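Local coordinates for phage tail sheath protein (PDB 3HXL) that probably forms, in many copies, the contractile sheath around the tail tube of a myovirus-like phage, at residues 272-284 against 341-353. Residues are numbered along the deposited sequence; the frame is centred on the assembly and turned at random.
Sequences GATAGARVNESLT and FAKNRVIRVLDGI
Arg348 reaches from helix 344-364 into the loop that follows helix 263-276; most of its side chain lies along that loop, and NH1 reaches back to Thr274 in the helix. Arg348 CB lies 4.0 Å from Val279 CA, and CD passes the carbonyl oxygens of Ala277 and Arg278. A bend at chi3 (-84°) then turns the guanidinium across the loop, where NE makes only weak hydrogen bonds to Arg278 O and Glu281 O. The stronger grip is from Arg348 NH2, 2.7 Å from Glu281 O, with an N-H...O angle of 158° and the oxygen in the guanidinium plane. NH2 also forms a salt bridge with Asp326, while a water accepting from NH1 donates to Thr274 OG1, whose own partner is Val270 O. Ala277 CB sits over the centre of one face, 3.4 Å from Arg348 NE; Arg345 CA and Asn344 O lie off-centre over the opposite face. The residues thus joined belong to the subtilisin-like and C-terminal regions of the sheath protein, and the receiving loop makes a type I turn from Arg278 to Glu281. One helical turn earlier, Arg345 runs alongside the carbonyls of Val279, Asn280 and Glu281: Arg345 NH1 donates to Asn280 O (3.3 Å) from above the carbonyl plane, and Ser282 CB covers one face of its guanidinium. Further along the helix, Val279 CG1 packs 3.4 Å from Arg348 O, and Val279 CB lies 4.1 Å from Val349 CA.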
ATOM      1  N   GLY A 272      -4.606   2.914   3.307  1.00 13.31           N
ATOM      2  CA  GLY A 272      -5.503   2.273   2.351  1.00 15.31           C
ATOM      3  C   GLY A 272      -6.631   3.201   1.955  1.00 12.22           C
ATOM      4  O   GLY A 272      -7.006   3.279   0.783  1.00 14.69           O
ATOM      5  N   ALA A 273      -7.176   3.912   2.939  1.00 18.09           N
ATOM      6  CA  ALA A 273      -8.275   4.851   2.700  1.00 14.64           C
ATOM      7  C   ALA A 273      -7.844   6.038   1.851  1.00 17.37           C
ATOM      8  O   ALA A 273      -8.597   6.532   1.010  1.00 12.40           O
ATOM      9  CB  ALA A 273      -8.838   5.343   4.040  1.00 12.09           C
ATOM     10  N   THR A 274      -6.626   6.507   2.093  1.00 11.55           N
ATOM     11  CA  THR A 274      -6.073   7.630   1.354  1.00 11.24           C
ATOM     12  C   THR A 274      -5.845   7.210  -0.097  1.00 11.39           C
ATOM     13  O   THR A 274      -6.184   7.936  -1.029  1.00 16.20           O
ATOM     14  CB  THR A 274      -4.728   8.072   1.988  1.00 14.15           C
ATOM     15  OG1 THR A 274      -4.977   8.581   3.303  1.00 16.97           O
ATOM     16  CG2 THR A 274      -4.053   9.148   1.151  1.00 12.40           C
ATOM     17  N   ALA A 275      -5.266   6.030  -0.274  1.00 14.30           N
ATOM     18  CA  ALA A 275      -4.994   5.503  -1.603  1.00 13.36           C
ATOM     19  C   ALA A 275      -6.305   5.251  -2.359  1.00 13.21           C
ATOM     20  O   ALA A 275      -6.408   5.542  -3.550  1.00 15.17           O
ATOM     21  CB  ALA A 275      -4.198   4.210  -1.487  1.00 15.02           C
ATOM     22  N   GLY A 276      -7.293   4.706  -1.656  1.00 12.75           N
ATOM     23  CA  GLY A 276      -8.583   4.414  -2.266  1.00 15.56           C
ATOM     24  C   GLY A 276      -9.469   5.621  -2.515  1.00 16.14           C
ATOM     25  O   GLY A 276     -10.387   5.567  -3.340  1.00 16.28           O
ATOM     26  N   ALA A 277      -9.206   6.711  -1.805  1.00 16.49           N
ATOM     27  CA  ALA A 277      -9.994   7.932  -1.963  1.00 16.40           C
ATOM     28  C   ALA A 277      -9.803   8.518  -3.363  1.00 22.50           C
ATOM     29  O   ALA A 277      -8.688   8.541  -3.888  1.00 14.41           O
ATOM     30  CB  ALA A 277      -9.582   8.959  -0.899  1.00 18.21           C
ATOM     31  N   ARG A 278     -10.901   8.981  -3.963  1.00 18.49           N
ATOM     32  CA  ARG A 278     -10.869   9.578  -5.300  1.00 21.43           C
ATOM     33  C   ARG A 278     -10.419  11.026  -5.186  1.00 16.18           C
ATOM     34  O   ARG A 278     -10.447  11.605  -4.095  1.00 14.14           O
ATOM     35  CB  ARG A 278     -12.263   9.547  -5.941  1.00 22.76           C
ATOM     36  CG  ARG A 278     -12.961   8.199  -5.922  1.00 31.26           C
ATOM     37  CD  ARG A 278     -14.330   8.290  -6.596  1.00 40.79           C
ATOM     38  NE  ARG A 278     -15.212   7.187  -6.219  1.00 50.96           N
ATOM     39  CZ  ARG A 278     -14.953   5.904  -6.450  1.00 57.09           C
ATOM     40  NH1 ARG A 278     -13.833   5.548  -7.066  1.00 62.55           N
ATOM     41  NH2 ARG A 278     -15.812   4.974  -6.056  1.00 61.04           N
ATOM     42  N   VAL A 279     -10.025  11.627  -6.306  1.00 14.65           N
ATOM     43  CA  VAL A 279      -9.570  13.014  -6.291  1.00 14.68           C
ATOM     44  C   VAL A 279     -10.645  14.010  -5.877  1.00 22.09           C
ATOM     45  O   VAL A 279     -10.349  15.171  -5.605  1.00 18.92           O
ATOM     46  CB  VAL A 279      -8.997  13.435  -7.668  1.00 17.99           C
ATOM     47  CG1 VAL A 279      -7.757  12.619  -7.970  1.00 21.16           C
ATOM     48  CG2 VAL A 279     -10.044  13.250  -8.762  1.00 20.13           C
ATOM     49  N   ASN A 280     -11.893  13.559  -5.826  1.00 19.10           N
ATOM     50  CA  ASN A 280     -12.986  14.439  -5.421  1.00 17.93           C
ATOM     51  C   ASN A 280     -13.523  14.045  -4.046  1.00 17.82           C
ATOM     52  O   ASN A 280     -14.544  14.570  -3.606  1.00 21.98           O
ATOM     53  CB  ASN A 280     -14.125  14.392  -6.451  1.00 20.90           C
ATOM     54  CG  ASN A 280     -14.673  12.987  -6.661  1.00 27.45           C
ATOM     55  OD1 ASN A 280     -14.270  12.042  -5.988  1.00 29.26           O
ATOM     56  ND2 ASN A 280     -15.603  12.851  -7.601  1.00 31.31           N
ATOM     57  N   GLU A 281     -12.833  13.126  -3.370  1.00 14.65           N
ATOM     58  CA  GLU A 281     -13.275  12.664  -2.053  1.00 18.06           C
ATOM     59  C   GLU A 281     -12.347  13.034  -0.901  1.00 22.74           C
ATOM     60  O   GLU A 281     -11.122  13.008  -1.035  1.00 19.25           O
ATOM     61  CB  GLU A 281     -13.463  11.140  -2.044  1.00 16.31           C
ATOM     62  CG  GLU A 281     -14.427  10.592  -3.095  1.00 26.77           C
ATOM     63  CD  GLU A 281     -14.573   9.077  -3.018  1.00 44.35           C
ATOM     64  OE1 GLU A 281     -13.599   8.401  -2.594  1.00 28.58           O
ATOM     65  OE2 GLU A 281     -15.656   8.558  -3.397  1.00 40.91           O
ATOM     66  N   SER A 282     -12.949  13.371   0.234  1.00 15.41           N
ATOM     67  CA  SER A 282     -12.206  13.727   1.441  1.00 16.61           C
ATOM     68  C   SER A 282     -12.581  12.732   2.533  1.00 20.02           C
ATOM     69  O   SER A 282     -13.737  12.310   2.624  1.00 15.84           O
ATOM     70  CB  SER A 282     -12.566  15.147   1.888  1.00 15.57           C
ATOM     71  OG  SER A 282     -12.138  15.378   3.218  1.00 17.03           O
ATOM     72  N   LEU A 283     -11.616  12.347   3.360  1.00 12.05           N
ATOM     73  CA  LEU A 283     -11.893  11.395   4.430  1.00 11.32           C
ATOM     74  C   LEU A 283     -12.535  12.046   5.656  1.00 15.09           C
ATOM     75  O   LEU A 283     -12.981  11.355   6.562  1.00 17.72           O
ATOM     76  CB  LEU A 283     -10.602  10.682   4.864  1.00 12.00           C
ATOM     77  CG  LEU A 283      -9.895   9.813   3.819  1.00 16.12           C
ATOM     78  CD1 LEU A 283      -8.709   9.096   4.471  1.00 16.71           C
ATOM     79  CD2 LEU A 283     -10.875   8.789   3.252  1.00 15.61           C
ATOM     80  N   THR A 284     -12.574  13.373   5.673  1.00 19.95           N
ATOM     81  CA  THR A 284     -13.143  14.105   6.803  1.00 14.16           C
ATOM     82  C   THR A 284     -14.520  13.583   7.202  1.00 17.34           C
ATOM     83  O   THR A 284     -15.440  13.505   6.387  1.00 12.71           O
ATOM     84  CB  THR A 284     -13.223  15.618   6.508  1.00 17.65           C
ATOM     85  OG1 THR A 284     -11.897  16.124   6.286  1.00 16.16           O
ATOM     86  CG2 THR A 284     -13.840  16.368   7.694  1.00 14.81           C
ATOM     87  N   PHE A 341      -2.853  23.195   1.037  1.00 15.29           N
ATOM     88  CA  PHE A 341      -1.975  22.047   0.827  1.00 15.39           C
ATOM     89  C   PHE A 341      -1.989  21.030   1.969  1.00 15.06           C
ATOM     90  O   PHE A 341      -1.478  19.917   1.825  1.00 15.40           O
ATOM     91  CB  PHE A 341      -0.533  22.503   0.565  1.00 12.97           C
ATOM     92  CG  PHE A 341      -0.320  23.064  -0.817  1.00 11.93           C
ATOM     93  CD1 PHE A 341      -0.634  24.385  -1.103  1.00 19.30           C
ATOM     94  CD2 PHE A 341       0.160  22.255  -1.840  1.00 18.38           C
ATOM     95  CE1 PHE A 341      -0.477  24.897  -2.396  1.00 19.51           C
ATOM     96  CE2 PHE A 341       0.319  22.757  -3.136  1.00 17.55           C
ATOM     97  CZ  PHE A 341       0.000  24.077  -3.410  1.00 12.70           C
ATOM     98  N   ALA A 342      -2.579  21.405   3.098  1.00 16.55           N
ATOM     99  CA  ALA A 342      -2.655  20.507   4.247  1.00 14.37           C
ATOM    100  C   ALA A 342      -3.813  19.519   4.107  1.00 13.87           C
ATOM    101  O   ALA A 342      -3.880  18.524   4.828  1.00 15.06           O
ATOM    102  CB  ALA A 342      -2.820  21.316   5.534  1.00 12.05           C
ATOM    103  N   LYS A 343      -4.723  19.800   3.177  1.00 16.80           N
ATOM    104  CA  LYS A 343      -5.884  18.941   2.947  1.00 13.13           C
ATOM    105  C   LYS A 343      -5.524  17.824   1.978  1.00 10.81           C
ATOM    106  O   LYS A 343      -5.075  18.076   0.860  1.00 12.94           O
ATOM    107  CB  LYS A 343      -7.046  19.773   2.397  1.00 22.65           C
ATOM    108  CG  LYS A 343      -7.477  20.904   3.339  1.00 20.27           C
ATOM    109  CD  LYS A 343      -8.588  21.777   2.755  1.00 33.65           C
ATOM    110  CE  LYS A 343      -8.948  22.919   3.711  1.00 41.95           C
ATOM    111  NZ  LYS A 343      -9.999  23.827   3.162  1.00 49.56           N
ATOM    112  N   ASN A 344      -5.734  16.585   2.401  1.00 10.77           N
ATOM    113  CA  ASN A 344      -5.371  15.457   1.552  1.00 11.75           C
ATOM    114  C   ASN A 344      -6.125  15.370   0.232  1.00 17.28           C
ATOM    115  O   ASN A 344      -5.584  14.871  -0.759  1.00 11.30           O
ATOM    116  CB  ASN A 344      -5.462  14.162   2.353  1.00 11.90           C
ATOM    117  CG  ASN A 344      -4.361  14.075   3.387  1.00 12.20           C
ATOM    118  OD1 ASN A 344      -3.205  14.385   3.079  1.00 16.38           O
ATOM    119  ND2 ASN A 344      -4.699  13.669   4.616  1.00 11.97           N
ATOM    120  N   ARG A 345      -7.358  15.868   0.196  1.00 15.11           N
ATOM    121  CA  ARG A 345      -8.103  15.849  -1.060  1.00 17.43           C
ATOM    122  C   ARG A 345      -7.436  16.822  -2.034  1.00 16.13           C
ATOM    123  O   ARG A 345      -7.387  16.569  -3.234  1.00 15.00           O
ATOM    124  CB  ARG A 345      -9.568  16.255  -0.856  1.00 14.03           C
ATOM    125  CG  ARG A 345     -10.279  16.509  -2.188  1.00 19.66           C
ATOM    126  CD  ARG A 345     -11.793  16.511  -2.055  1.00 24.38           C
ATOM    127  NE  ARG A 345     -12.257  17.408  -1.011  1.00 28.97           N
ATOM    128  CZ  ARG A 345     -13.536  17.600  -0.708  1.00 43.77           C
ATOM    129  NH1 ARG A 345     -14.485  16.951  -1.384  1.00 26.23           N
ATOM    130  NH2 ARG A 345     -13.864  18.432   0.277  1.00 22.92           N
ATOM    131  N   VAL A 346      -6.926  17.941  -1.522  1.00 14.53           N
ATOM    132  CA  VAL A 346      -6.248  18.903  -2.390  1.00 15.30           C
ATOM    133  C   VAL A 346      -5.013  18.211  -2.964  1.00 15.23           C
ATOM    134  O   VAL A 346      -4.727  18.307  -4.160  1.00 16.97           O
ATOM    135  CB  VAL A 346      -5.834  20.179  -1.616  1.00 17.34           C
ATOM    136  CG1 VAL A 346      -4.894  21.046  -2.465  1.00 15.20           C
ATOM    137  CG2 VAL A 346      -7.081  20.975  -1.255  1.00 16.61           C
ATOM    138  N   ILE A 347      -4.292  17.497  -2.109  1.00 16.43           N
ATOM    139  CA  ILE A 347      -3.109  16.777  -2.561  1.00 16.17           C
ATOM    140  C   ILE A 347      -3.476  15.733  -3.626  1.00 13.75           C
ATOM    141  O   ILE A 347      -2.743  15.550  -4.600  1.00 13.48           O
ATOM    142  CB  ILE A 347      -2.389  16.086  -1.375  1.00 16.20           C
ATOM    143  CG1 ILE A 347      -1.869  17.146  -0.400  1.00 18.56           C
ATOM    144  CG2 ILE A 347      -1.220  15.238  -1.881  1.00 15.51           C
ATOM    145  CD1 ILE A 347      -0.994  18.216  -1.044  1.00 24.18           C
ATOM    146  N   ARG A 348      -4.604  15.046  -3.449  1.00 15.37           N
ATOM    147  CA  ARG A 348      -5.020  14.054  -4.439  1.00 15.45           C
ATOM    148  C   ARG A 348      -5.287  14.686  -5.800  1.00 14.07           C
ATOM    149  O   ARG A 348      -4.893  14.137  -6.830  1.00 15.69           O
ATOM    150  CB  ARG A 348      -6.275  13.292  -3.986  1.00 17.35           C
ATOM    151  CG  ARG A 348      -6.023  12.220  -2.918  1.00 14.68           C
ATOM    152  CD  ARG A 348      -7.284  11.368  -2.644  1.00 15.21           C
ATOM    153  NE  ARG A 348      -8.220  11.954  -1.680  1.00 13.37           N
ATOM    154  CZ  ARG A 348      -8.009  12.010  -0.365  1.00 18.72           C
ATOM    155  NH1 ARG A 348      -6.884  11.526   0.153  1.00 14.03           N
ATOM    156  NH2 ARG A 348      -8.932  12.524   0.436  1.00 10.20           N
ATOM    157  N   VAL A 349      -5.953  15.834  -5.824  1.00 16.70           N
ATOM    158  CA  VAL A 349      -6.227  16.454  -7.114  1.00 15.28           C
ATOM    159  C   VAL A 349      -4.948  16.970  -7.772  1.00 17.03           C
ATOM    160  O   VAL A 349      -4.757  16.808  -8.983  1.00 16.93           O
ATOM    161  CB  VAL A 349      -7.268  17.589  -7.001  1.00 24.48           C
ATOM    162  CG1 VAL A 349      -6.842  18.606  -5.975  1.00 33.19           C
ATOM    163  CG2 VAL A 349      -7.453  18.242  -8.367  1.00 29.65           C
ATOM    164  N   LEU A 350      -4.059  17.559  -6.980  1.00 14.09           N
ATOM    165  CA  LEU A 350      -2.806  18.073  -7.515  1.00 12.45           C
ATOM    166  C   LEU A 350      -1.866  16.942  -7.931  1.00 19.07           C
ATOM    167  O   LEU A 350      -1.204  17.032  -8.971  1.00 17.31           O
ATOM    168  CB  LEU A 350      -2.125  18.987  -6.496  1.00 17.86           C
ATOM    169  CG  LEU A 350      -2.904  20.251  -6.121  1.00 21.16           C
ATOM    170  CD1 LEU A 350      -2.021  21.141  -5.260  1.00 18.01           C
ATOM    171  CD2 LEU A 350      -3.327  21.007  -7.385  1.00 20.24           C
ATOM    172  N   ASP A 351      -1.795  15.878  -7.130  1.00 16.35           N
ATOM    173  CA  ASP A 351      -0.944  14.744  -7.492  1.00 18.24           C
ATOM    174  C   ASP A 351      -1.520  14.112  -8.759  1.00 16.65           C
ATOM    175  O   ASP A 351      -0.784  13.602  -9.610  1.00 17.69           O
ATOM    176  CB  ASP A 351      -0.889  13.703  -6.362  1.00 13.62           C
ATOM    177  CG  ASP A 351      -0.086  14.179  -5.159  1.00 19.70           C
ATOM    178  OD1 ASP A 351       0.470  15.298  -5.206  1.00 22.57           O
ATOM    179  OD2 ASP A 351      -0.011  13.427  -4.158  1.00 20.42           O
ATOM    180  N   GLY A 352      -2.844  14.155  -8.885  1.00 17.62           N
ATOM    181  CA  GLY A 352      -3.488  13.599 -10.065  1.00 15.75           C
ATOM    182  C   GLY A 352      -3.096  14.381 -11.304  1.00 15.83           C
ATOM    183  O   GLY A 352      -2.809  13.808 -12.359  1.00 20.14           O
ATOM    184  N   ILE A 353      -3.092  15.704 -11.180  1.00 15.94           N
ATOM    185  CA  ILE A 353      -2.716  16.566 -12.293  1.00 16.95           C
ATOM    186  C   ILE A 353      -1.277  16.260 -12.676  1.00 22.25           C
ATOM    187  O   ILE A 353      -0.953  16.097 -13.855  1.00 21.68           O
ATOM    188  CB  ILE A 353      -2.834  18.052 -11.909  1.00 16.96           C
ATOM    189  CG1 ILE A 353      -4.312  18.441 -11.803  1.00 15.58           C
ATOM    190  CG2 ILE A 353      -2.118  18.923 -12.937  1.00 17.18           C
ATOM    191  CD1 ILE A 353      -4.537  19.862 -11.324  1.00 16.63           C
TER
HETATM  192  O   HOH W   1      -6.558  11.069   2.831  1.00 15.31           O
HETATM  193  O   HOH W   2      -9.046  16.204   2.434  1.00 19.07           O